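Local coordinates for protein galectin-1 (Bufo arenarum, PDB 1GAN) that binds beta-galactosides as a homodimeric lectin, probably recognises a wide range of complex carbohydrates, and may regulate apoptosis and cell differentiation, at residues G30-L35 with L43-A48; V18-S23 with E124-K129; L10-G15 with P116-L121. One frame throughout, in Å; residues are numbered along the deposited sequence.

Contact 1: G30-L35 with L43-A48. With GAL (beta-D-galactopyranose), chain C.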
loop_
_atom_site.group_PDB
_atom_site.type_symbol
_atom_site.label_atom_id
_atom_site.label_comp_id
_atom_site.label_asym_id
_atom_site.label_seq_id
_atom_site.Cartn_x
_atom_site.Cartn_y
_atom_site.Cartn_z
ATOM N N GLY A 30 -12.272 -6.564 16.295
ATOM C CA GLY A 30 -11.172 -5.644 16.475
ATOM C C GLY A 30 -10.353 -5.568 15.201
ATOM O O GLY A 30 -10.538 -6.362 14.289
ATOM N N PHE A 31 -9.506 -4.557 15.101
ATOM C CA PHE A 31 -8.644 -4.399 13.950
ATOM C C PHE A 31 -7.280 -3.938 14.455
ATOM O O PHE A 31 -7.172 -3.384 15.557
ATOM C CB PHE A 31 -9.256 -3.438 12.910
ATOM C CG PHE A 31 -9.228 -1.983 13.292
ATOM C CD1 PHE A 31 -8.076 -1.212 13.094
ATOM C CD2 PHE A 31 -10.373 -1.359 13.782
ATOM C CE1 PHE A 31 -8.066 0.170 13.382
ATOM C CE2 PHE A 31 -10.378 0.022 14.074
ATOM C CZ PHE A 31 -9.225 0.785 13.875
ATOM N N ALA A 32 -6.233 -4.208 13.682
ATOM C CA ALA A 32 -4.892 -3.814 14.074
ATOM C C ALA A 32 -4.124 -3.227 12.915
ATOM O O ALA A 32 -4.388 -3.571 11.755
ATOM C CB ALA A 32 -4.150 -5.015 14.623
ATOM N N VAL A 33 -3.226 -2.292 13.235
ATOM C CA VAL A 33 -2.318 -1.680 12.264
ATOM C C VAL A 33 -0.976 -2.014 12.894
ATOM O O VAL A 33 -0.789 -1.784 14.100
ATOM C CB VAL A 33 -2.449 -0.128 12.174
ATOM C CG1 VAL A 33 -1.396 0.447 11.233
ATOM C CG2 VAL A 33 -3.786 0.250 11.621
ATOM N N ASN A 34 -0.063 -2.599 12.114
ATOM C CA ASN A 34 1.271 -2.964 12.593
ATOM C C ASN A 34 2.359 -2.217 11.817
ATOM O O ASN A 34 2.327 -2.132 10.589
ATOM C CB ASN A 34 1.497 -4.453 12.442
ATOM C CG ASN A 34 0.430 -5.294 13.128
ATOM O OD1 ASN A 34 0.313 -5.275 14.347
ATOM N ND2 ASN A 34 -0.312 -6.088 12.351
ATOM N N LEU A 35 3.336 -1.682 12.529
ATOM C CA LEU A 35 4.441 -0.964 11.903
ATOM C C LEU A 35 5.704 -1.640 12.413
ATOM O O LEU A 35 5.860 -1.774 13.612
ATOM C CB LEU A 35 4.455 0.508 12.330
ATOM C CG LEU A 35 3.478 1.509 11.700
ATOM C CD1 LEU A 35 3.662 2.864 12.337
ATOM C CD2 LEU A 35 3.763 1.647 10.228
ATOM N N LEU A 43 7.383 -2.387 15.785
ATOM C CA LEU A 43 7.766 -1.251 16.619
ATOM C C LEU A 43 6.447 -0.847 17.299
ATOM O O LEU A 43 6.389 -0.542 18.500
ATOM C CB LEU A 43 8.305 -0.116 15.732
ATOM C CG LEU A 43 9.150 0.980 16.391
ATOM C CD1 LEU A 43 10.321 0.327 17.086
ATOM C CD2 LEU A 43 9.670 1.979 15.377
ATOM N N LEU A 44 5.370 -0.921 16.523
ATOM C CA LEU A 44 4.053 -0.604 17.038
ATOM C C LEU A 44 2.985 -1.512 16.477
ATOM O O LEU A 44 2.962 -1.797 15.293
ATOM C CB LEU A 44 3.675 0.845 16.749
ATOM C CG LEU A 44 2.210 1.193 17.016
ATOM C CD1 LEU A 44 1.911 0.958 18.509
ATOM C CD2 LEU A 44 1.925 2.642 16.613
ATOM N N HIS A 45 2.178 -2.054 17.373
ATOM C CA HIS A 45 1.036 -2.882 17.027
ATOM C C HIS A 45 -0.106 -2.109 17.706
ATOM O O HIS A 45 -0.106 -1.963 18.941
ATOM C CB HIS A 45 1.202 -4.282 17.615
ATOM C CG HIS A 45 -0.077 -5.058 17.739
ATOM N ND1 HIS A 45 -0.668 -5.705 16.679
ATOM C CD2 HIS A 45 -0.836 -5.351 18.823
ATOM C CE1 HIS A 45 -1.735 -6.361 17.099
ATOM N NE2 HIS A 45 -1.858 -6.164 18.396
ATOM N N PHE A 46 -0.951 -1.471 16.885
ATOM C CA PHE A 46 -2.105 -0.694 17.328
ATOM C C PHE A 46 -3.348 -1.569 17.149
ATOM O O PHE A 46 -3.793 -1.817 16.024
ATOM C CB PHE A 46 -2.197 0.567 16.485
ATOM C CG PHE A 46 -3.445 1.365 16.718
ATOM C CD1 PHE A 46 -4.596 1.114 15.965
ATOM C CD2 PHE A 46 -3.466 2.392 17.666
ATOM C CE1 PHE A 46 -5.749 1.865 16.142
ATOM C CE2 PHE A 46 -4.611 3.152 17.851
ATOM C CZ PHE A 46 -5.763 2.886 17.084
ATOM N N ASN A 47 -3.934 -2.001 18.262
ATOM C CA ASN A 47 -5.074 -2.912 18.235
ATOM C C ASN A 47 -6.356 -2.327 18.859
ATOM O O ASN A 47 -6.464 -2.189 20.074
ATOM C CB ASN A 47 -4.611 -4.185 18.969
ATOM C CG ASN A 47 -5.562 -5.378 18.847
ATOM O OD1 ASN A 47 -5.403 -6.348 19.585
ATOM N ND2 ASN A 47 -6.498 -5.344 17.912
ATOM N N ALA A 48 -7.326 -1.967 18.030
ATOM C CA ALA A 48 -8.590 -1.431 18.540
ATOM C C ALA A 48 -9.493 -2.623 18.790
ATOM O O ALA A 48 -9.877 -3.303 17.859
ATOM C CB ALA A 48 -9.221 -0.505 17.521
HETATM C C1 GAL C . -2.547 -10.456 22.614
HETATM C C2 GAL C . -3.274 -10.667 21.277
HETATM C C3 GAL C . -2.391 -10.246 20.099
HETATM C C4 GAL C . -1.936 -8.811 20.298
HETATM C C5 GAL C . -1.242 -8.680 21.654
HETATM C C6 GAL C . -0.803 -7.286 21.958
HETATM O O2 GAL C . -3.667 -12.021 21.133
HETATM O O3 GAL C . -3.133 -10.317 18.895
HETATM O O4 GAL C . -3.065 -7.949 20.234
HETATM O O5 GAL C . -2.128 -9.084 22.723
HETATM O O6 GAL C . -0.063 -7.270 23.161
#

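Contact 2: V18-S23 with E124-K129. Unlike the reference sequence in segment 124-129: Gln127 (reference Ala).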
loop_
_atom_site.group_PDB
_atom_site.type_symbol
_atom_site.label_atom_id
_atom_site.label_comp_id
_atom_site.label_asym_id
_atom_site.label_seq_id
_atom_site.Cartn_x
_atom_site.Cartn_y
_atom_site.Cartn_z
ATOM N N VAL A 18 2.408 8.267 8.087
ATOM C CA VAL A 18 1.624 7.490 7.161
ATOM C C VAL A 18 0.193 7.523 7.690
ATOM O O VAL A 18 -0.044 7.372 8.885
ATOM C CB VAL A 18 2.170 6.016 7.084
ATOM C CG1 VAL A 18 2.209 5.378 8.456
ATOM C CG2 VAL A 18 1.338 5.165 6.141
ATOM N N GLU A 19 -0.747 7.823 6.808
ATOM C CA GLU A 19 -2.151 7.864 7.172
ATOM C C GLU A 19 -2.862 6.692 6.519
ATOM O O GLU A 19 -2.643 6.408 5.332
ATOM C CB GLU A 19 -2.751 9.165 6.676
ATOM C CG GLU A 19 -4.243 9.186 6.706
ATOM C CD GLU A 19 -4.774 10.331 5.894
ATOM O OE1 GLU A 19 -4.820 11.457 6.442
ATOM O OE2 GLU A 19 -5.129 10.103 4.705
ATOM N N ILE A 20 -3.677 5.991 7.295
ATOM C CA ILE A 20 -4.441 4.845 6.798
ATOM C C ILE A 20 -5.941 5.157 6.820
ATOM O O ILE A 20 -6.466 5.689 7.812
ATOM C CB ILE A 20 -4.271 3.580 7.705
ATOM C CG1 ILE A 20 -2.795 3.193 7.856
ATOM C CG2 ILE A 20 -5.069 2.409 7.144
ATOM C CD1 ILE A 20 -2.137 2.817 6.569
ATOM N N LYS A 21 -6.625 4.804 5.737
ATOM C CA LYS A 21 -8.070 4.962 5.626
ATOM C C LYS A 21 -8.612 3.572 5.375
ATOM O O LYS A 21 -8.135 2.850 4.495
ATOM C CB LYS A 21 -8.466 5.878 4.475
ATOM C CG LYS A 21 -8.439 7.330 4.835
ATOM C CD LYS A 21 -8.737 8.213 3.644
ATOM C CE LYS A 21 -8.456 9.667 3.992
ATOM N NZ LYS A 21 -8.461 10.537 2.791
ATOM N N GLY A 22 -9.568 3.169 6.191
ATOM C CA GLY A 22 -10.151 1.856 6.032
ATOM C C GLY A 22 -11.588 1.903 6.467
ATOM O O GLY A 22 -12.109 2.960 6.815
ATOM N N SER A 23 -12.219 0.744 6.430
ATOM C CA SER A 23 -13.598 0.585 6.843
ATOM C C SER A 23 -13.615 -0.671 7.710
ATOM O O SER A 23 -12.920 -1.658 7.408
ATOM C CB SER A 23 -14.495 0.412 5.617
ATOM O OG SER A 23 -13.899 -0.509 4.717
ATOM N N GLU A 124 -4.919 -5.603 9.884
ATOM C CA GLU A 124 -5.673 -6.794 10.243
ATOM C C GLU A 124 -7.098 -6.357 10.621
ATOM O O GLU A 124 -7.283 -5.372 11.335
ATOM C CB GLU A 124 -4.997 -7.501 11.402
ATOM C CG GLU A 124 -3.906 -8.424 10.945
ATOM C CD GLU A 124 -2.714 -8.456 11.874
ATOM O OE1 GLU A 124 -2.913 -8.403 13.112
ATOM O OE2 GLU A 124 -1.572 -8.532 11.353
ATOM N N GLY A 125 -8.093 -7.027 10.046
ATOM C CA GLY A 125 -9.480 -6.707 10.323
ATOM C C GLY A 125 -9.935 -5.366 9.785
ATOM O O GLY A 125 -11.003 -4.877 10.151
ATOM N N LEU A 126 -9.130 -4.750 8.933
ATOM C CA LEU A 126 -9.497 -3.461 8.373
ATOM C C LEU A 126 -9.566 -3.581 6.870
ATOM O O LEU A 126 -8.672 -4.158 6.251
ATOM C CB LEU A 126 -8.457 -2.416 8.744
ATOM C CG LEU A 126 -8.862 -0.969 8.493
ATOM C CD1 LEU A 126 -10.172 -0.691 9.229
ATOM C CD2 LEU A 126 -7.771 -0.037 8.982
ATOM N N GLN A 127 -10.646 -3.083 6.284
ATOM C CA GLN A 127 -10.805 -3.127 4.837
ATOM C C GLN A 127 -10.165 -1.857 4.294
ATOM O O GLN A 127 -10.704 -0.755 4.437
ATOM C CB GLN A 127 -12.276 -3.201 4.452
ATOM C CG GLN A 127 -12.504 -3.335 2.965
ATOM C CD GLN A 127 -13.973 -3.211 2.565
ATOM O OE1 GLN A 127 -14.331 -3.470 1.410
ATOM N NE2 GLN A 127 -14.829 -2.809 3.508
ATOM N N PHE A 128 -8.963 -2.037 3.755
ATOM C CA PHE A 128 -8.121 -0.985 3.187
ATOM C C PHE A 128 -8.790 -0.050 2.165
ATOM O O PHE A 128 -9.473 -0.498 1.240
ATOM C CB PHE A 128 -6.867 -1.687 2.607
ATOM C CG PHE A 128 -6.113 -0.894 1.581
ATOM C CD1 PHE A 128 -5.352 0.189 1.947
ATOM C CD2 PHE A 128 -6.200 -1.225 0.243
ATOM C CE1 PHE A 128 -4.694 0.936 0.988
ATOM C CE2 PHE A 128 -5.550 -0.487 -0.717
ATOM C CZ PHE A 128 -4.798 0.596 -0.347
ATOM N N LYS A 129 -8.620 1.252 2.352
ATOM C CA LYS A 129 -9.159 2.215 1.399
ATOM C C LYS A 129 -8.008 3.042 0.789
ATOM O O LYS A 129 -7.998 3.308 -0.409
ATOM C CB LYS A 129 -10.200 3.122 2.051
ATOM C CG LYS A 129 -11.149 3.801 1.066
ATOM C CD LYS A 129 -10.583 5.082 0.468
ATOM C CE LYS A 129 -11.184 5.336 -0.921
ATOM N NZ LYS A 129 -10.716 6.627 -1.509
#

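Contact 3: L10-G15 with P116-L121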
loop_
_atom_site.group_PDB
_atom_site.type_symbol
_atom_site.label_atom_id
_atom_site.label_comp_id
_atom_site.label_asym_id
_atom_site.label_seq_id
_atom_site.Cartn_x
_atom_site.Cartn_y
_atom_site.Cartn_z
ATOM N N LEU A 10 8.119 0.157 2.814
ATOM C CA LEU A 10 7.381 1.357 3.197
ATOM C C LEU A 10 8.363 2.518 3.264
ATOM O O LEU A 10 8.046 3.624 2.859
ATOM C CB LEU A 10 6.707 1.153 4.562
ATOM C CG LEU A 10 6.041 2.412 5.132
ATOM C CD1 LEU A 10 4.921 2.853 4.197
ATOM C CD2 LEU A 10 5.514 2.166 6.517
ATOM N N ASN A 11 9.525 2.270 3.863
ATOM C CA ASN A 11 10.594 3.263 3.966
ATOM C C ASN A 11 10.149 4.518 4.703
ATOM O O ASN A 11 10.383 5.630 4.244
ATOM C CB ASN A 11 11.105 3.590 2.548
ATOM C CG ASN A 11 12.313 4.530 2.528
ATOM O OD1 ASN A 11 12.465 5.325 1.604
ATOM N ND2 ASN A 11 13.187 4.422 3.520
ATOM N N LEU A 12 9.495 4.336 5.851
ATOM C CA LEU A 12 9.025 5.457 6.669
ATOM C C LEU A 12 10.169 5.847 7.602
ATOM O O LEU A 12 10.630 5.056 8.428
ATOM C CB LEU A 12 7.781 5.062 7.462
ATOM C CG LEU A 12 7.163 6.117 8.398
ATOM C CD1 LEU A 12 6.731 7.296 7.582
ATOM C CD2 LEU A 12 5.982 5.523 9.180
ATOM N N LYS A 13 10.659 7.060 7.425
ATOM C CA LYS A 13 11.790 7.547 8.208
ATOM C C LYS A 13 11.345 8.559 9.278
ATOM O O LYS A 13 10.238 9.098 9.206
ATOM C CB LYS A 13 12.827 8.098 7.212
ATOM C CG LYS A 13 13.094 7.088 6.050
ATOM C CD LYS A 13 13.960 7.631 4.915
ATOM C CE LYS A 13 15.473 7.526 5.206
ATOM N NZ LYS A 13 15.994 6.124 5.196
ATOM N N PRO A 14 12.170 8.788 10.316
ATOM C CA PRO A 14 11.787 9.739 11.371
ATOM C C PRO A 14 11.371 11.097 10.862
ATOM O O PRO A 14 11.993 11.689 9.974
ATOM C CB PRO A 14 13.043 9.831 12.231
ATOM C CG PRO A 14 13.639 8.476 12.108
ATOM C CD PRO A 14 13.478 8.180 10.616
ATOM N N GLY A 15 10.321 11.614 11.459
ATOM C CA GLY A 15 9.833 12.911 11.058
ATOM C C GLY A 15 8.805 12.807 9.962
ATOM O O GLY A 15 8.377 13.821 9.399
ATOM N N PRO A 116 16.260 3.333 11.474
ATOM C CA PRO A 116 16.521 4.376 10.479
ATOM C C PRO A 116 15.271 4.598 9.628
ATOM O O PRO A 116 15.023 5.693 9.149
ATOM C CB PRO A 116 17.655 3.776 9.665
ATOM C CG PRO A 116 18.374 2.978 10.666
ATOM C CD PRO A 116 17.299 2.293 11.427
ATOM N N SER A 117 14.499 3.542 9.428
ATOM C CA SER A 117 13.253 3.625 8.685
ATOM C C SER A 117 12.432 2.393 9.021
ATOM O O SER A 117 12.947 1.410 9.563
ATOM C CB SER A 117 13.498 3.699 7.188
ATOM O OG SER A 117 13.928 2.447 6.738
ATOM N N ILE A 118 11.133 2.493 8.778
ATOM C CA ILE A 118 10.191 1.424 9.066
ATOM C C ILE A 118 9.850 0.875 7.702
ATOM O O ILE A 118 9.222 1.545 6.899
ATOM C CB ILE A 118 8.917 1.981 9.785
ATOM C CG1 ILE A 118 9.298 2.596 11.132
ATOM C CG2 ILE A 118 7.966 0.871 10.103
ATOM C CD1 ILE A 118 8.143 3.228 11.879
ATOM N N PRO A 119 10.288 -0.348 7.415
ATOM C CA PRO A 119 10.017 -0.952 6.117
ATOM C C PRO A 119 8.691 -1.651 5.940
ATOM O O PRO A 119 8.197 -1.732 4.819
ATOM C CB PRO A 119 11.149 -1.956 5.982
ATOM C CG PRO A 119 11.324 -2.433 7.401
ATOM C CD PRO A 119 11.231 -1.174 8.208
ATOM N N PHE A 120 8.081 -2.091 7.026
ATOM C CA PHE A 120 6.859 -2.860 6.906
ATOM C C PHE A 120 5.630 -2.313 7.626
ATOM O O PHE A 120 5.718 -1.786 8.739
ATOM C CB PHE A 120 7.218 -4.277 7.379
ATOM C CG PHE A 120 6.068 -5.256 7.470
ATOM C CD1 PHE A 120 5.309 -5.352 8.636
ATOM C CD2 PHE A 120 5.862 -6.196 6.457
ATOM C CE1 PHE A 120 4.388 -6.371 8.797
ATOM C CE2 PHE A 120 4.946 -7.214 6.611
ATOM C CZ PHE A 120 4.206 -7.311 7.783
ATOM N N LEU A 121 4.483 -2.468 6.973
ATOM C CA LEU A 121 3.189 -2.084 7.525
ATOM C C LEU A 121 2.185 -3.185 7.150
ATOM O O LEU A 121 2.244 -3.748 6.054
ATOM C CB LEU A 121 2.699 -0.722 6.969
ATOM C CG LEU A 121 1.260 -0.290 7.372
ATOM C CD1 LEU A 121 1.181 1.180 7.677
ATOM C CD2 LEU A 121 0.224 -0.631 6.309
#

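Contact 1: G30-L35 with L43-A48
His45 and Asn34 meet on the sugar-binding face of the galectin beta-sandwich, on a beta hairpin made by strands 30-35 and 41-49. The two strands run antiparallel, and the axes of the paired segments come within 4.6 Å. Side chains alternate between two faces. Ala32, Asn34, His45 and Asn47 line the galactoside side, while Phe31, Val33, Leu35, Leu44, Phe46 and Ala48 enter the hydrophobic core.

His45 can be followed outward. Its CG is anti to the backbone N (chi1 160°), which lays the ring alongside Asn34. CB and CG pass close to Asn34 OD1. His45 ND1 then donates to Asn34 OD1 at 2.6 Å in a nearly straight bond. The amide and the ring are almost coplanar, 8° apart. CE1 rests near the methyl of Ala32, and CD2 approaches C6 of the galactose. At the tip, His45 NE2 hydrogen-bonds GAL O4 at 2.8 Å. The Asn34 bond thus fixes the rotation of the ring that meets the sugar. On the amide's other arm, Asn34 ND2 bonds Ser122 OG. Arg49, Asn62 and Glu72 also hydrogen-bond the galactose, and the ring of Trp69 meets that of His45.

On the core side, Ala48 CB lies over one face of the Phe31 ring, 3.9 Å from its centroid, in a CH-pi contact. CE1 of Phe31 comes to the edge of the Phe46 ring. At the far end, Leu43 and Leu44 both face Leu35 in a classic beta bulge, and their two N-H groups share Leu35 O.

Asn47 OD1 accepts a bond from Arg49 NE. Asn47 ND2 turns back to the partner strand and donates to Phe31 O at 3.1 Å, from above the carbonyl plane.

Contact 2: V18-S23 with E124-K129
A short antiparallel strand pairing joins Gly22 and Ser23 to Gln127 and Phe128 at one end of the five-stranded sheet of the galectin sandwich. Strand 16-23 lies next to strand 127-133, which is outermost in that sheet within the chain. The segment axes are 128° apart, so the strands splay and only a few residues pair.

Gly22 and Phe128 form a non-hydrogen-bonded pair with CA atoms 4.5 Å apart. Leu126 CG packs close over Gly22 CA. Ser23 and Gln127 are the hydrogen-bonded pair. Gln127 N donates to Ser23 O, and Ser23 N donates to Gln127 O, both at 2.9 Å. Further along, Lys129 N reaches Lys21 O at 2.7 Å.

Ser23 adds a side-chain bond. With chi1 at 45°, Ser23 OG is tucked back over the backbone and reaches Gln127 O, 3.2 Å away. The extended Gln127 chain carries NE2 to within 2.8 Å of Ser23 OG. Glutamine here differs from the reference sequence, which has alanine.

Leu126 faces the interior. Its CD1 lies 3.4 Å from Ser23 O, and its CD2 touches Ile20 CG2 at 4.1 Å. Ile20 also packs on Leu121 and Leu123 of the opposing sheet. On the outer side, Lys21 CB and Lys129 CB come together while their amino ends lead away. Lys129 makes backbone hydrogen bonds to the second subunit, and Phe128 packs on Thr133 of that subunit, so this strand belongs to the dimer interface.

Gln127 O takes two donors, Ser23 N and Ser23 OG, from opposite faces of its carbonyl plane. This double grip implies that the pairing is held by side chain as well as backbone.

Contact 3: L10-G15 with P116-L121
A G1 beta bulge joins strand 6-12 to strand 118-124 at the edge of the six-stranded sheet in the galectin sandwich. Asn11 and Leu12 both face Ile118. Asn11 has a positive phi of 59°, as the first residue of this bulge usually does. The axes of the two short segments lie 129° apart, and the pairing is brief.

Three backbone bonds hold it. Leu10 N donates to Pro119 O at 2.8 Å. Leu12 N donates to Ile118 O at 3.0 Å, and Ile118 N returns to Leu12 O at 2.6 Å.

Leu12 and Ile118 lie side by side and point the same way, into the core. Leu12 CB and Ile118 CB are 4.0 Å apart. Farther in, Leu12 CD2 meets Ile118 CD1. Leu12 then touches Val18, and Ile118 touches Tyr92 and Leu43. Leu10 also faces inward. Its CB passes Pro119 O. Leu10 and Leu121 cross at a slant, and Leu10 CD2 meets Leu121 CB. Leu35 packs on Leu10 and Leu121.

The outer side is more polar. Asn11 ND2 approaches CB and OG of Ser117. Lys13 CG packs near Ser117 CB, and bends at the third and fourth torsions bring NZ back toward the same carbon. Beyond this point the chain leaves the sheet, and Gly15 makes a backbone hydrogen bond with Tyr92 of the opposing sheet. Pro14 closes the contact at this end: its ring carbon CD rests 3.3 Å from Pro116 O.

From the N terminus, strand 6-12 enters the six-stranded sheet, and contact 3 closes when segment 116-121 returns beside it some hundred residues later. The chain crosses at once to the five-stranded sheet as strand 16-23, the first half of contact 2. Contact 1 is a local hairpin that closes over a short connection, and it lies within both long loops. The last strands complete contact 3 and then contact 2, so these two cross. Leu35 with Leu121, and Leu43 with Ile118, pack contact 1 against contact 3. Ala32 O probably bonds Glu124 N, tying contact 1 to contact 2. Val18 meets Leu12 between the sheets.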